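Local coordinates for DUF3829 domain-containing protein (Bacteroides thetaiotaomicron, PDB 3RH3), which is of unknown function but folds as an all-helical DUF3829-like protein whose natural precursor is probably a lipoprotein, at residues A27-V32 / V138-L143; L146-E151 / M167-G172; R191-M196 / K238-G243. One frame throughout, in Å; residues are numbered along the deposited sequence.

How the contacts relate
The three contacts follow one another along the chain of an all-helical protein. Contact 1 is the buried one, and it is wholly apolar, with helix 10-32 meeting helix 115-154. Contact 2 uses helix 115-154 again, a little further along, but pairs it with helix 161-181 at the surface through acidic and basic side chains. Contact 3 is partly buried and lies in the C-terminal part, between helices 189-207 and 216-240; it joins one apolar touch to a two-pronged salt bridge. Centres of contacts 1 and 2 are about 14 Å apart, and contact 3 lies more than 20 Å from both, yet D141 of contact 1 and K195 of contact 3 touch, OD1 to NZ at 4.0 Å.

Contact 1 of 3, residues A27-V32 / V138-L143; sequences AVLRHV and VIFDIL
L29 and I139 mark the closest approach of the two helical backbones, with their CA atoms 9.3 Å apart, a spacing that leaves room for side chains but keeps the main chains from touching. One methyl group, CD1 of L29, makes both touches. L29 has CG anti to its carbonyl carbon, and chi2 of -179° stretches the chain so that CD1 stands at full reach from CA and enters the angle between I139 and F140. There it lies 3.9 Å from CG2 of I139, the branch methyl that stands anti to that residue's backbone N. The same CD1 sits 3.7 Å from CE2 of F140 and equally close to CZ, approaching the far end of the ring obliquely. F140 and L29 come at each other from opposite directions. The bond to CB of F140 runs to the side of helix 10-32 rather than at it, and it is the length of the aromatic side chain that brings CE2 and CZ to the leucine. The grip is entirely apolar.

Other helices close in on the same side chains. L29 also packs on Y89 and L92 of helix 79-111, while the ring of F140 lies against Y22 and L26, further back on helix 10-32. NE of R96, on helix 79-111, is hydrogen-bonded to the carbonyl O of V32. The leucine methyl therefore sits where helices 10-32, 79-111 and 115-154 come together, an arrangement characteristic of the hydrophobic core of an all-alpha bundle.

Contact 2 of 3, residues L146-E151 / M167-G172; sequences LTEQAE and MRKMSG
R168 of helix 161-181 and E151 of helix 115-154 hold the centre of this contact. The two helices follow each other in the chain and form an antiparallel helical hairpin, their short segments passing 11.2 Å apart at 167°. R168 has the most surface buried here. Its side chain leaves the helix toward helix 115-154 and then bends at chi3 (72°), which turns the guanidinium across the acid instead of pointing it head-on. E151 is bent too, at chi2, and its carboxylate comes over one face of the guanidinium: OE2 lies 3.1 Å above the plane, offset toward the rim, with the two flat groups 84° apart. The closest charged pair is E151 OE2 with R168 NE at 3.2 Å, but no N-H points at the oxygen, so the salt bridge rests on charge alone. The aliphatic part adds to the packing, since CG of E151 lies 3.5 Å from NE. R168 NH1 has a second, long and weak ion pair with the C-terminal carboxylate of I264, which would probably share its positive charge.

E148 reaches over at the outer side of the hairpin. Its CG is anti to the backbone N, and the extended chain sets OE1 3.7 Å from NZ of K169 in a long salt bridge; the lysine chain, also extended, touches E202 of helix 189-207 as well. T147 contributes from the inner side, where its OG1 is hydrogen-bonded to the carbonyl O of L143. That leaves its methyl to face the arginine: CG2 meets the edge of the guanidinium, in its plane, 3.8 Å from NH2.

Contact 3 of 3, residues R191-M196 / K238-G243; sequences RIDLKM and KARSKG
R240 reaches across to I192 and D193 on helix 189-207, and its side chain can be followed atom by atom. The backbones come nearest at I192 and R240, 7.8 Å between CA atoms. CB of R240 points toward the opposite helix and lies 4.3 Å from the methyl CG2 of I192. A chi1 of 134°, well away from a staggered position, followed by a bend at chi2, carries the chain onward, and CG comes to 4.0 Å from OD1 of D193. Next, CD has two neighbours on helix 189-207, CG2 of I192 at 4.2 Å and OD1 of D193 at 3.6 Å.

Helices 189-207 and 216-240 are consecutive and form a hairpin in the C-terminal part of the all-helical fold, with I192 also packing on I177 and L180 of helix 161-181. R240 lies near the end of the second arm, where a type I turn runs from R240 to G243 and the glycine takes positive phi.

Beyond CD the chemistry becomes polar. NE donates to D193 OD1 at 2.8 Å with an angle of 168° at the hydrogen, and NH2 donates almost as straight to OD2, also at 2.8 Å. The arginine thus grips the carboxylate side-on, one nitrogen to each oxygen, each met on its syn side, with the two planes only 21° apart. A leucine in place of R240 would probably leave the D193 carboxylate without either donor and its charge without this mate. M187, in the loop before helix 189-207, touches both R240 and I192.

Contact 1 of 3, residues A27-V32 / V138-L143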
ATOM      1  N   ALA A  27       2.010  -1.176 -10.070  1.00 40.59           N
ATOM      2  CA  ALA A  27       1.421  -2.237 -10.904  1.00 39.71           C
ATOM      3  C   ALA A  27       1.952  -3.625 -10.527  1.00 42.09           C
ATOM      4  O   ALA A  27       1.167  -4.549 -10.423  1.00 41.23           O
ATOM      5  CB  ALA A  27       1.694  -1.970 -12.384  1.00 40.69           C
ATOM      6  N   VAL A  28       3.280  -3.774 -10.342  1.00 38.64           N
ATOM      7  CA  VAL A  28       3.888  -5.068 -10.004  1.00 39.30           C
ATOM      8  C   VAL A  28       3.467  -5.504  -8.575  1.00 43.60           C
ATOM      9  O   VAL A  28       3.049  -6.645  -8.376  1.00 44.98           O
ATOM     10  CB  VAL A  28       5.428  -5.042 -10.188  1.00 43.71           C
ATOM     11  CG1 VAL A  28       6.088  -6.269  -9.558  1.00 44.02           C
ATOM     12  CG2 VAL A  28       5.797  -4.934 -11.668  1.00 43.98           C
ATOM     13  N   LEU A  29       3.561  -4.599  -7.611  1.00 38.70           N
ATOM     14  CA  LEU A  29       3.203  -4.856  -6.215  1.00 38.28           C
ATOM     15  C   LEU A  29       1.724  -5.198  -6.049  1.00 44.61           C
ATOM     16  O   LEU A  29       1.415  -6.061  -5.234  1.00 43.50           O
ATOM     17  CB  LEU A  29       3.585  -3.675  -5.312  1.00 36.69           C
ATOM     18  CG  LEU A  29       5.102  -3.483  -5.156  1.00 40.90           C
ATOM     19  CD1 LEU A  29       5.419  -2.336  -4.244  1.00 40.12           C
ATOM     20  CD2 LEU A  29       5.786  -4.769  -4.711  1.00 44.45           C
ATOM     21  N   ARG A  30       0.825  -4.577  -6.851  1.00 44.44           N
ATOM     22  CA  ARG A  30      -0.613  -4.883  -6.815  1.00 46.04           C
ATOM     23  C   ARG A  30      -0.869  -6.291  -7.375  1.00 54.65           C
ATOM     24  O   ARG A  30      -1.833  -6.931  -6.975  1.00 54.28           O
ATOM     25  CB  ARG A  30      -1.442  -3.832  -7.582  1.00 44.77           C
ATOM     26  N   HIS A  31       0.019  -6.791  -8.256  1.00 55.02           N
ATOM     27  CA  HIS A  31      -0.141  -8.111  -8.856  1.00 57.81           C
ATOM     28  C   HIS A  31       0.496  -9.232  -8.027  1.00 59.73           C
ATOM     29  O   HIS A  31      -0.098 -10.307  -7.941  1.00 61.37           O
ATOM     30  CB  HIS A  31       0.433  -8.128 -10.285  1.00 61.14           C
ATOM     31  CG  HIS A  31       0.115  -9.369 -11.065  1.00 67.92           C
ATOM     32  ND1 HIS A  31       1.105 -10.290 -11.398  1.00 71.59           N
ATOM     33  CD2 HIS A  31      -1.067  -9.798 -11.569  1.00 71.84           C
ATOM     34  CE1 HIS A  31       0.496 -11.244 -12.088  1.00 72.76           C
ATOM     35  NE2 HIS A  31      -0.813 -10.995 -12.217  1.00 73.28           N
ATOM     36  N   VAL A  32       1.694  -9.013  -7.450  1.00 52.37           N
ATOM     37  CA  VAL A  32       2.416 -10.080  -6.747  1.00 51.71           C
ATOM     38  C   VAL A  32       2.237 -10.056  -5.211  1.00 53.85           C
ATOM     39  O   VAL A  32       2.397 -11.095  -4.577  1.00 54.85           O
ATOM     40  CB  VAL A  32       3.931 -10.106  -7.116  1.00 55.34           C
ATOM     41  CG1 VAL A  32       4.131 -10.145  -8.629  1.00 55.39           C
ATOM     42  CG2 VAL A  32       4.700  -8.938  -6.499  1.00 54.03           C
ATOM     43  N   VAL A 138       7.890  -0.874   2.859  1.00 35.38           N
ATOM     44  CA  VAL A 138       9.221  -0.256   2.777  1.00 35.31           C
ATOM     45  C   VAL A 138       9.429   0.322   1.332  1.00 36.64           C
ATOM     46  O   VAL A 138       9.861   1.466   1.216  1.00 35.30           O
ATOM     47  CB  VAL A 138      10.367  -1.215   3.209  1.00 40.54           C
ATOM     48  CG1 VAL A 138      11.741  -0.594   2.962  1.00 40.35           C
ATOM     49  CG2 VAL A 138      10.226  -1.620   4.685  1.00 40.92           C
ATOM     50  N   ILE A 139       9.006  -0.401   0.275  1.00 32.83           N
ATOM     51  CA  ILE A 139       9.159   0.072  -1.117  1.00 34.05           C
ATOM     52  C   ILE A 139       8.360   1.354  -1.321  1.00 38.71           C
ATOM     53  O   ILE A 139       8.899   2.304  -1.885  1.00 35.84           O
ATOM     54  CB  ILE A 139       8.809  -1.015  -2.175  1.00 37.67           C
ATOM     55  CG1 ILE A 139       9.792  -2.212  -2.076  1.00 38.25           C
ATOM     56  CG2 ILE A 139       8.773  -0.446  -3.618  1.00 36.77           C
ATOM     57  CD1 ILE A 139       9.200  -3.538  -2.573  1.00 46.11           C
ATOM     58  N   PHE A 140       7.093   1.396  -0.823  1.00 38.35           N
ATOM     59  CA  PHE A 140       6.273   2.591  -0.944  1.00 37.63           C
ATOM     60  C   PHE A 140       6.861   3.726  -0.103  1.00 38.16           C
ATOM     61  O   PHE A 140       6.877   4.852  -0.584  1.00 36.82           O
ATOM     62  CB  PHE A 140       4.785   2.325  -0.630  1.00 39.54           C
ATOM     63  CG  PHE A 140       4.071   1.592  -1.753  1.00 42.68           C
ATOM     64  CD1 PHE A 140       3.979   2.151  -3.030  1.00 47.03           C
ATOM     65  CD2 PHE A 140       3.496   0.338  -1.537  1.00 45.81           C
ATOM     66  CE1 PHE A 140       3.342   1.457  -4.080  1.00 49.24           C
ATOM     67  CE2 PHE A 140       2.845  -0.347  -2.579  1.00 49.83           C
ATOM     68  CZ  PHE A 140       2.774   0.216  -3.846  1.00 48.75           C
ATOM     69  N   ASP A 141       7.372   3.438   1.114  1.00 34.85           N
ATOM     70  CA  ASP A 141       8.020   4.422   1.986  1.00 35.27           C
ATOM     71  C   ASP A 141       9.250   5.054   1.299  1.00 40.74           C
ATOM     72  O   ASP A 141       9.439   6.259   1.399  1.00 43.40           O
ATOM     73  CB  ASP A 141       8.452   3.791   3.321  1.00 37.92           C
ATOM     74  CG  ASP A 141       7.315   3.385   4.272  1.00 55.28           C
ATOM     75  OD1 ASP A 141       6.172   3.854   4.075  1.00 56.22           O
ATOM     76  OD2 ASP A 141       7.579   2.600   5.217  1.00 62.88           O
ATOM     77  N   ILE A 142      10.071   4.255   0.611  1.00 34.41           N
ATOM     78  CA  ILE A 142      11.234   4.757  -0.118  1.00 35.48           C
ATOM     79  C   ILE A 142      10.785   5.719  -1.219  1.00 39.86           C
ATOM     80  O   ILE A 142      11.291   6.831  -1.304  1.00 41.02           O
ATOM     81  CB  ILE A 142      12.116   3.602  -0.701  1.00 38.79           C
ATOM     82  CG1 ILE A 142      12.799   2.775   0.413  1.00 38.58           C
ATOM     83  CG2 ILE A 142      13.180   4.107  -1.724  1.00 39.23           C
ATOM     84  CD1 ILE A 142      13.047   1.313  -0.034  1.00 44.30           C
ATOM     85  N   LEU A 143       9.799   5.311  -2.015  1.00 37.26           N
ATOM     86  CA  LEU A 143       9.380   6.040  -3.197  1.00 36.71           C
ATOM     87  C   LEU A 143       8.567   7.272  -2.918  1.00 41.02           C
ATOM     88  O   LEU A 143       8.602   8.189  -3.753  1.00 40.22           O
ATOM     89  CB  LEU A 143       8.577   5.118  -4.129  1.00 36.34           C
ATOM     90  CG  LEU A 143       9.314   3.938  -4.756  1.00 40.54           C
ATOM     91  CD1 LEU A 143       8.343   3.084  -5.567  1.00 41.85           C
ATOM     92  CD2 LEU A 143      10.450   4.396  -5.648  1.00 36.48           C
TER

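Contact 2 of 3, residues L146-E151 / M167-G172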
ATOM      1  N   LEU A 146      10.208  10.718  -2.899  1.00 42.25           N
ATOM      2  CA  LEU A 146      10.835  10.874  -4.213  1.00 42.68           C
ATOM      3  C   LEU A 146       9.792  11.200  -5.276  1.00 48.14           C
ATOM      4  O   LEU A 146      10.012  12.102  -6.091  1.00 49.80           O
ATOM      5  CB  LEU A 146      11.620   9.611  -4.586  1.00 42.24           C
ATOM      6  CG  LEU A 146      12.797   9.283  -3.653  1.00 47.15           C
ATOM      7  CD1 LEU A 146      13.303   7.879  -3.890  1.00 46.54           C
ATOM      8  CD2 LEU A 146      13.925  10.298  -3.791  1.00 50.27           C
ATOM      9  N   THR A 147       8.656  10.480  -5.263  1.00 43.77           N
ATOM     10  CA  THR A 147       7.522  10.699  -6.179  1.00 44.04           C
ATOM     11  C   THR A 147       6.967  12.110  -5.902  1.00 46.21           C
ATOM     12  O   THR A 147       6.663  12.827  -6.842  1.00 45.71           O
ATOM     13  CB  THR A 147       6.482   9.562  -6.000  1.00 52.31           C
ATOM     14  OG1 THR A 147       7.103   8.324  -6.358  1.00 51.89           O
ATOM     15  CG2 THR A 147       5.239   9.742  -6.842  1.00 54.57           C
ATOM     16  N   GLU A 148       6.915  12.511  -4.619  1.00 43.64           N
ATOM     17  CA  GLU A 148       6.450  13.818  -4.144  1.00 45.47           C
ATOM     18  C   GLU A 148       7.309  14.957  -4.722  1.00 47.66           C
ATOM     19  O   GLU A 148       6.763  15.908  -5.255  1.00 46.38           O
ATOM     20  CB  GLU A 148       6.477  13.852  -2.605  1.00 47.33           C
ATOM     21  CG  GLU A 148       5.651  14.935  -1.936  1.00 64.66           C
ATOM     22  CD  GLU A 148       5.578  14.835  -0.423  1.00 95.95           C
ATOM     23  OE1 GLU A 148       5.412  13.709   0.104  1.00 83.68           O
ATOM     24  OE2 GLU A 148       5.644  15.898   0.236  1.00100.69           O
ATOM     25  N   GLN A 149       8.636  14.848  -4.619  1.00 45.79           N
ATOM     26  CA  GLN A 149       9.585  15.817  -5.148  1.00 46.21           C
ATOM     27  C   GLN A 149       9.437  15.911  -6.679  1.00 49.68           C
ATOM     28  O   GLN A 149       9.449  17.016  -7.224  1.00 50.46           O
ATOM     29  CB  GLN A 149      11.020  15.422  -4.750  1.00 47.93           C
ATOM     30  CG  GLN A 149      12.108  16.426  -5.151  1.00 68.49           C
ATOM     31  CD  GLN A 149      11.927  17.798  -4.530  1.00 91.53           C
ATOM     32  OE1 GLN A 149      11.754  17.942  -3.313  1.00 89.38           O
ATOM     33  NE2 GLN A 149      11.966  18.837  -5.359  1.00 79.84           N
ATOM     34  N   ALA A 150       9.276  14.760  -7.358  1.00 43.78           N
ATOM     35  CA  ALA A 150       9.102  14.730  -8.809  1.00 43.73           C
ATOM     36  C   ALA A 150       7.791  15.402  -9.208  1.00 48.27           C
ATOM     37  O   ALA A 150       7.778  16.186 -10.159  1.00 48.41           O
ATOM     38  CB  ALA A 150       9.144  13.298  -9.323  1.00 43.78           C
ATOM     39  N   GLU A 151       6.696  15.131  -8.460  1.00 45.13           N
ATOM     40  CA  GLU A 151       5.406  15.751  -8.734  1.00 45.59           C
ATOM     41  C   GLU A 151       5.476  17.258  -8.509  1.00 51.66           C
ATOM     42  O   GLU A 151       4.976  17.992  -9.339  1.00 52.68           O
ATOM     43  CB  GLU A 151       4.261  15.123  -7.923  1.00 45.99           C
ATOM     44  CG  GLU A 151       3.643  13.888  -8.577  1.00 54.97           C
ATOM     45  CD  GLU A 151       2.830  14.061  -9.857  1.00 82.24           C
ATOM     46  OE1 GLU A 151       3.325  14.690 -10.824  1.00 63.65           O
ATOM     47  OE2 GLU A 151       1.720  13.485  -9.922  1.00 83.61           O
HETATM   48  N   MSE A 167      -3.979  15.527  -2.260  1.00 34.77           N
HETATM   49  CA  MSE A 167      -4.739  14.307  -2.555  1.00 33.84           C
HETATM   50  C   MSE A 167      -3.808  13.129  -2.759  1.00 40.81           C
HETATM   51  O   MSE A 167      -4.049  12.078  -2.175  1.00 42.70           O
HETATM   52  CB  MSE A 167      -5.648  14.490  -3.767  1.00 35.05           C
HETATM   53  CG  MSE A 167      -6.831  15.346  -3.476  1.00 39.60           C
HETATM   54 SE   MSE A 167      -8.119  15.403  -4.936  0.75 43.72          SE
HETATM   55  CE  MSE A 167      -7.388  16.925  -5.906  1.00 42.51           C
ATOM     56  N   ARG A 168      -2.745  13.309  -3.560  1.00 38.20           N
ATOM     57  CA  ARG A 168      -1.717  12.296  -3.777  1.00 38.05           C
ATOM     58  C   ARG A 168      -1.105  11.815  -2.435  1.00 39.21           C
ATOM     59  O   ARG A 168      -1.011  10.613  -2.220  1.00 39.70           O
ATOM     60  CB  ARG A 168      -0.609  12.826  -4.694  1.00 39.69           C
ATOM     61  CG  ARG A 168      -1.011  12.919  -6.140  1.00 52.78           C
ATOM     62  CD  ARG A 168       0.201  13.127  -7.045  1.00 64.73           C
ATOM     63  NE  ARG A 168       1.052  11.933  -7.186  1.00 73.55           N
ATOM     64  CZ  ARG A 168       0.766  10.879  -7.951  1.00 90.70           C
ATOM     65  NH1 ARG A 168      -0.375  10.831  -8.631  1.00 72.90           N
ATOM     66  NH2 ARG A 168       1.614   9.861  -8.030  1.00 82.95           N
ATOM     67  N   LYS A 169      -0.743  12.717  -1.539  1.00 36.41           N
ATOM     68  CA  LYS A 169      -0.146  12.315  -0.249  1.00 36.63           C
ATOM     69  C   LYS A 169      -1.148  11.553   0.644  1.00 41.51           C
ATOM     70  O   LYS A 169      -0.787  10.505   1.183  1.00 43.36           O
ATOM     71  CB  LYS A 169       0.458  13.499   0.515  1.00 40.62           C
ATOM     72  CG  LYS A 169       1.402  13.019   1.624  1.00 46.20           C
ATOM     73  CD  LYS A 169       2.236  14.094   2.234  1.00 56.44           C
ATOM     74  CE  LYS A 169       3.254  13.472   3.164  1.00 71.51           C
ATOM     75  NZ  LYS A 169       4.309  14.445   3.563  1.00 87.61           N
HETATM   76  N   MSE A 170      -2.412  12.023   0.727  1.00 35.65           N
HETATM   77  CA  MSE A 170      -3.468  11.380   1.525  1.00 31.68           C
HETATM   78  C   MSE A 170      -3.795  10.001   0.996  1.00 34.81           C
HETATM   79  O   MSE A 170      -3.930   9.082   1.797  1.00 31.25           O
HETATM   80  CB  MSE A 170      -4.715  12.252   1.604  1.00 32.34           C
HETATM   81  CG  MSE A 170      -4.458  13.495   2.484  1.00 35.97           C
HETATM   82 SE   MSE A 170      -6.058  14.501   2.786  0.75 38.55          SE
HETATM   83  CE  MSE A 170      -5.994  15.612   1.245  1.00 38.04           C
ATOM     84  N   SER A 171      -3.791   9.833  -0.351  1.00 33.96           N
ATOM     85  CA  SER A 171      -4.027   8.558  -1.010  1.00 34.40           C
ATOM     86  C   SER A 171      -2.953   7.565  -0.624  1.00 38.40           C
ATOM     87  O   SER A 171      -3.264   6.401  -0.392  1.00 38.69           O
ATOM     88  CB  SER A 171      -4.085   8.730  -2.525  1.00 38.45           C
ATOM     89  OG  SER A 171      -5.363   9.255  -2.837  1.00 53.49           O
ATOM     90  N   GLY A 172      -1.707   8.030  -0.571  1.00 35.45           N
ATOM     91  CA  GLY A 172      -0.568   7.231  -0.139  1.00 34.88           C
ATOM     92  C   GLY A 172      -0.714   6.805   1.312  1.00 37.14           C
ATOM     93  O   GLY A 172      -0.520   5.634   1.642  1.00 36.96           O
TER

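Contact 3 of 3, residues R191-M196 / K238-G243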
ATOM      1  N   ARG A 191       0.676   0.958  14.563  1.00 35.20           N
ATOM      2  CA  ARG A 191       1.117   1.569  13.321  1.00 33.30           C
ATOM      3  C   ARG A 191      -0.104   2.143  12.581  1.00 37.50           C
ATOM      4  O   ARG A 191      -0.017   3.270  12.077  1.00 37.08           O
ATOM      5  CB  ARG A 191       1.915   0.578  12.468  1.00 37.46           C
ATOM      6  CG  ARG A 191       3.249   0.187  13.112  1.00 41.03           C
ATOM      7  CD  ARG A 191       4.399   0.523  12.216  1.00 51.42           C
ATOM      8  NE  ARG A 191       5.662   0.409  12.938  1.00 69.59           N
ATOM      9  CZ  ARG A 191       6.460   1.428  13.242  1.00 75.63           C
ATOM     10  NH1 ARG A 191       6.145   2.663  12.868  1.00 54.12           N
ATOM     11  NH2 ARG A 191       7.595   1.218  13.901  1.00 61.91           N
ATOM     12  N   ILE A 192      -1.273   1.454  12.605  1.00 33.92           N
ATOM     13  CA  ILE A 192      -2.476   2.045  12.000  1.00 32.92           C
ATOM     14  C   ILE A 192      -2.732   3.404  12.678  1.00 38.34           C
ATOM     15  O   ILE A 192      -2.933   4.389  11.957  1.00 36.92           O
ATOM     16  CB  ILE A 192      -3.743   1.150  12.026  1.00 35.87           C
ATOM     17  CG1 ILE A 192      -3.600  -0.080  11.119  1.00 37.31           C
ATOM     18  CG2 ILE A 192      -5.024   1.940  11.667  1.00 32.92           C
ATOM     19  CD1 ILE A 192      -4.453  -1.277  11.601  1.00 34.10           C
ATOM     20  N   ASP A 193      -2.706   3.453  14.054  1.00 34.01           N
ATOM     21  CA  ASP A 193      -2.959   4.679  14.800  1.00 34.20           C
ATOM     22  C   ASP A 193      -1.976   5.788  14.412  1.00 36.57           C
ATOM     23  O   ASP A 193      -2.405   6.911  14.193  1.00 32.98           O
ATOM     24  CB  ASP A 193      -2.942   4.444  16.319  1.00 37.31           C
ATOM     25  CG  ASP A 193      -3.984   3.437  16.806  1.00 48.84           C
ATOM     26  OD1 ASP A 193      -5.027   3.264  16.106  1.00 47.65           O
ATOM     27  OD2 ASP A 193      -3.729   2.770  17.855  1.00 50.70           O
ATOM     28  N   LEU A 194      -0.668   5.468  14.289  1.00 36.38           N
ATOM     29  CA  LEU A 194       0.330   6.448  13.891  1.00 36.59           C
ATOM     30  C   LEU A 194       0.014   6.980  12.499  1.00 38.22           C
ATOM     31  O   LEU A 194       0.082   8.185  12.287  1.00 38.05           O
ATOM     32  CB  LEU A 194       1.751   5.859  13.928  1.00 37.65           C
ATOM     33  CG  LEU A 194       2.328   5.655  15.332  1.00 42.31           C
ATOM     34  CD1 LEU A 194       3.449   4.655  15.291  1.00 42.73           C
ATOM     35  CD2 LEU A 194       2.787   6.952  15.913  1.00 40.27           C
ATOM     36  N   LYS A 195      -0.381   6.109  11.577  1.00 34.63           N
ATOM     37  CA  LYS A 195      -0.716   6.549  10.206  1.00 35.15           C
ATOM     38  C   LYS A 195      -2.047   7.326  10.159  1.00 36.66           C
ATOM     39  O   LYS A 195      -2.194   8.232   9.329  1.00 37.25           O
ATOM     40  CB  LYS A 195      -0.727   5.377   9.207  1.00 37.46           C
ATOM     41  CG  LYS A 195       0.656   4.821   8.892  1.00 39.89           C
ATOM     42  CD  LYS A 195       1.373   5.604   7.803  1.00 44.46           C
ATOM     43  CE  LYS A 195       2.845   5.250   7.776  1.00 50.46           C
ATOM     44  NZ  LYS A 195       3.487   5.608   6.488  1.00 68.37           N
HETATM   45  N   MSE A 196      -2.971   7.032  11.074  1.00 29.39           N
HETATM   46  CA  MSE A 196      -4.238   7.760  11.148  1.00 27.61           C
HETATM   47  C   MSE A 196      -3.993   9.192  11.638  1.00 33.56           C
HETATM   48  O   MSE A 196      -4.586  10.120  11.089  1.00 31.63           O
HETATM   49  CB  MSE A 196      -5.234   7.033  12.028  1.00 28.89           C
HETATM   50  CG  MSE A 196      -5.724   5.751  11.371  1.00 33.28           C
HETATM   51 SE   MSE A 196      -7.198   6.092  10.114  0.75 36.11          SE
HETATM   52  CE  MSE A 196      -8.556   6.467  11.460  1.00 30.75           C
ATOM     53  N   LYS A 238     -13.383   2.105  13.275  1.00 34.82           N
ATOM     54  CA  LYS A 238     -14.307   1.048  13.663  1.00 36.00           C
ATOM     55  C   LYS A 238     -13.695  -0.314  13.388  1.00 39.48           C
ATOM     56  O   LYS A 238     -13.788  -1.194  14.235  1.00 40.09           O
ATOM     57  CB  LYS A 238     -15.659   1.198  12.917  1.00 39.03           C
ATOM     58  CG  LYS A 238     -16.722   0.150  13.312  1.00 52.73           C
ATOM     59  CD  LYS A 238     -17.729  -0.117  12.195  1.00 57.42           C
ATOM     60  CE  LYS A 238     -18.188  -1.559  12.169  1.00 69.60           C
ATOM     61  NZ  LYS A 238     -18.447  -2.048  10.777  1.00 66.07           N
ATOM     62  N   ALA A 239     -13.126  -0.508  12.192  1.00 35.60           N
ATOM     63  CA  ALA A 239     -12.506  -1.781  11.821  1.00 36.13           C
ATOM     64  C   ALA A 239     -11.332  -2.111  12.761  1.00 38.18           C
ATOM     65  O   ALA A 239     -11.231  -3.218  13.276  1.00 37.02           O
ATOM     66  CB  ALA A 239     -12.017  -1.726  10.372  1.00 36.18           C
ATOM     67  N   ARG A 240     -10.473  -1.130  12.993  1.00 35.19           N
ATOM     68  CA  ARG A 240      -9.274  -1.238  13.816  1.00 35.85           C
ATOM     69  C   ARG A 240      -9.615  -1.484  15.333  1.00 40.81           C
ATOM     70  O   ARG A 240      -8.855  -2.169  16.043  1.00 40.05           O
ATOM     71  CB  ARG A 240      -8.409   0.043  13.606  1.00 36.07           C
ATOM     72  CG  ARG A 240      -7.836   0.715  14.878  1.00 47.25           C
ATOM     73  CD  ARG A 240      -6.515   0.118  15.123  1.00 50.61           C
ATOM     74  NE  ARG A 240      -5.810   0.575  16.316  1.00 49.08           N
ATOM     75  CZ  ARG A 240      -5.664  -0.146  17.417  1.00 52.99           C
ATOM     76  NH1 ARG A 240      -6.351  -1.275  17.580  1.00 42.27           N
ATOM     77  NH2 ARG A 240      -4.834   0.257  18.373  1.00 37.54           N
ATOM     78  N   SER A 241     -10.747  -0.937  15.808  1.00 37.85           N
ATOM     79  CA  SER A 241     -11.174  -1.096  17.203  1.00 39.12           C
ATOM     80  C   SER A 241     -11.473  -2.548  17.583  1.00 43.06           C
ATOM     81  O   SER A 241     -11.511  -2.865  18.766  1.00 43.16           O
ATOM     82  CB  SER A 241     -12.412  -0.249  17.467  1.00 46.19           C
ATOM     83  OG  SER A 241     -11.972   1.069  17.751  1.00 63.88           O
ATOM     84  N   LYS A 242     -11.676  -3.428  16.585  1.00 38.86           N
ATOM     85  CA  LYS A 242     -12.014  -4.836  16.828  1.00 39.16           C
ATOM     86  C   LYS A 242     -10.781  -5.614  17.270  1.00 43.41           C
ATOM     87  O   LYS A 242     -10.910  -6.739  17.745  1.00 43.41           O
ATOM     88  CB  LYS A 242     -12.660  -5.466  15.586  1.00 41.91           C
ATOM     89  CG  LYS A 242     -13.796  -4.618  14.999  1.00 52.79           C
ATOM     90  CD  LYS A 242     -15.166  -5.182  15.278  1.00 67.29           C
ATOM     91  CE  LYS A 242     -16.185  -4.729  14.249  1.00 71.76           C
ATOM     92  NZ  LYS A 242     -15.982  -5.393  12.927  1.00 65.36           N
ATOM     93  N   GLY A 243      -9.605  -5.006  17.077  1.00 39.84           N
ATOM     94  CA  GLY A 243      -8.306  -5.546  17.461  1.00 40.49           C
ATOM     95  C   GLY A 243      -7.810  -6.673  16.582  1.00 44.10           C
ATOM     96  O   GLY A 243      -6.779  -7.276  16.883  1.00 44.19           O
TER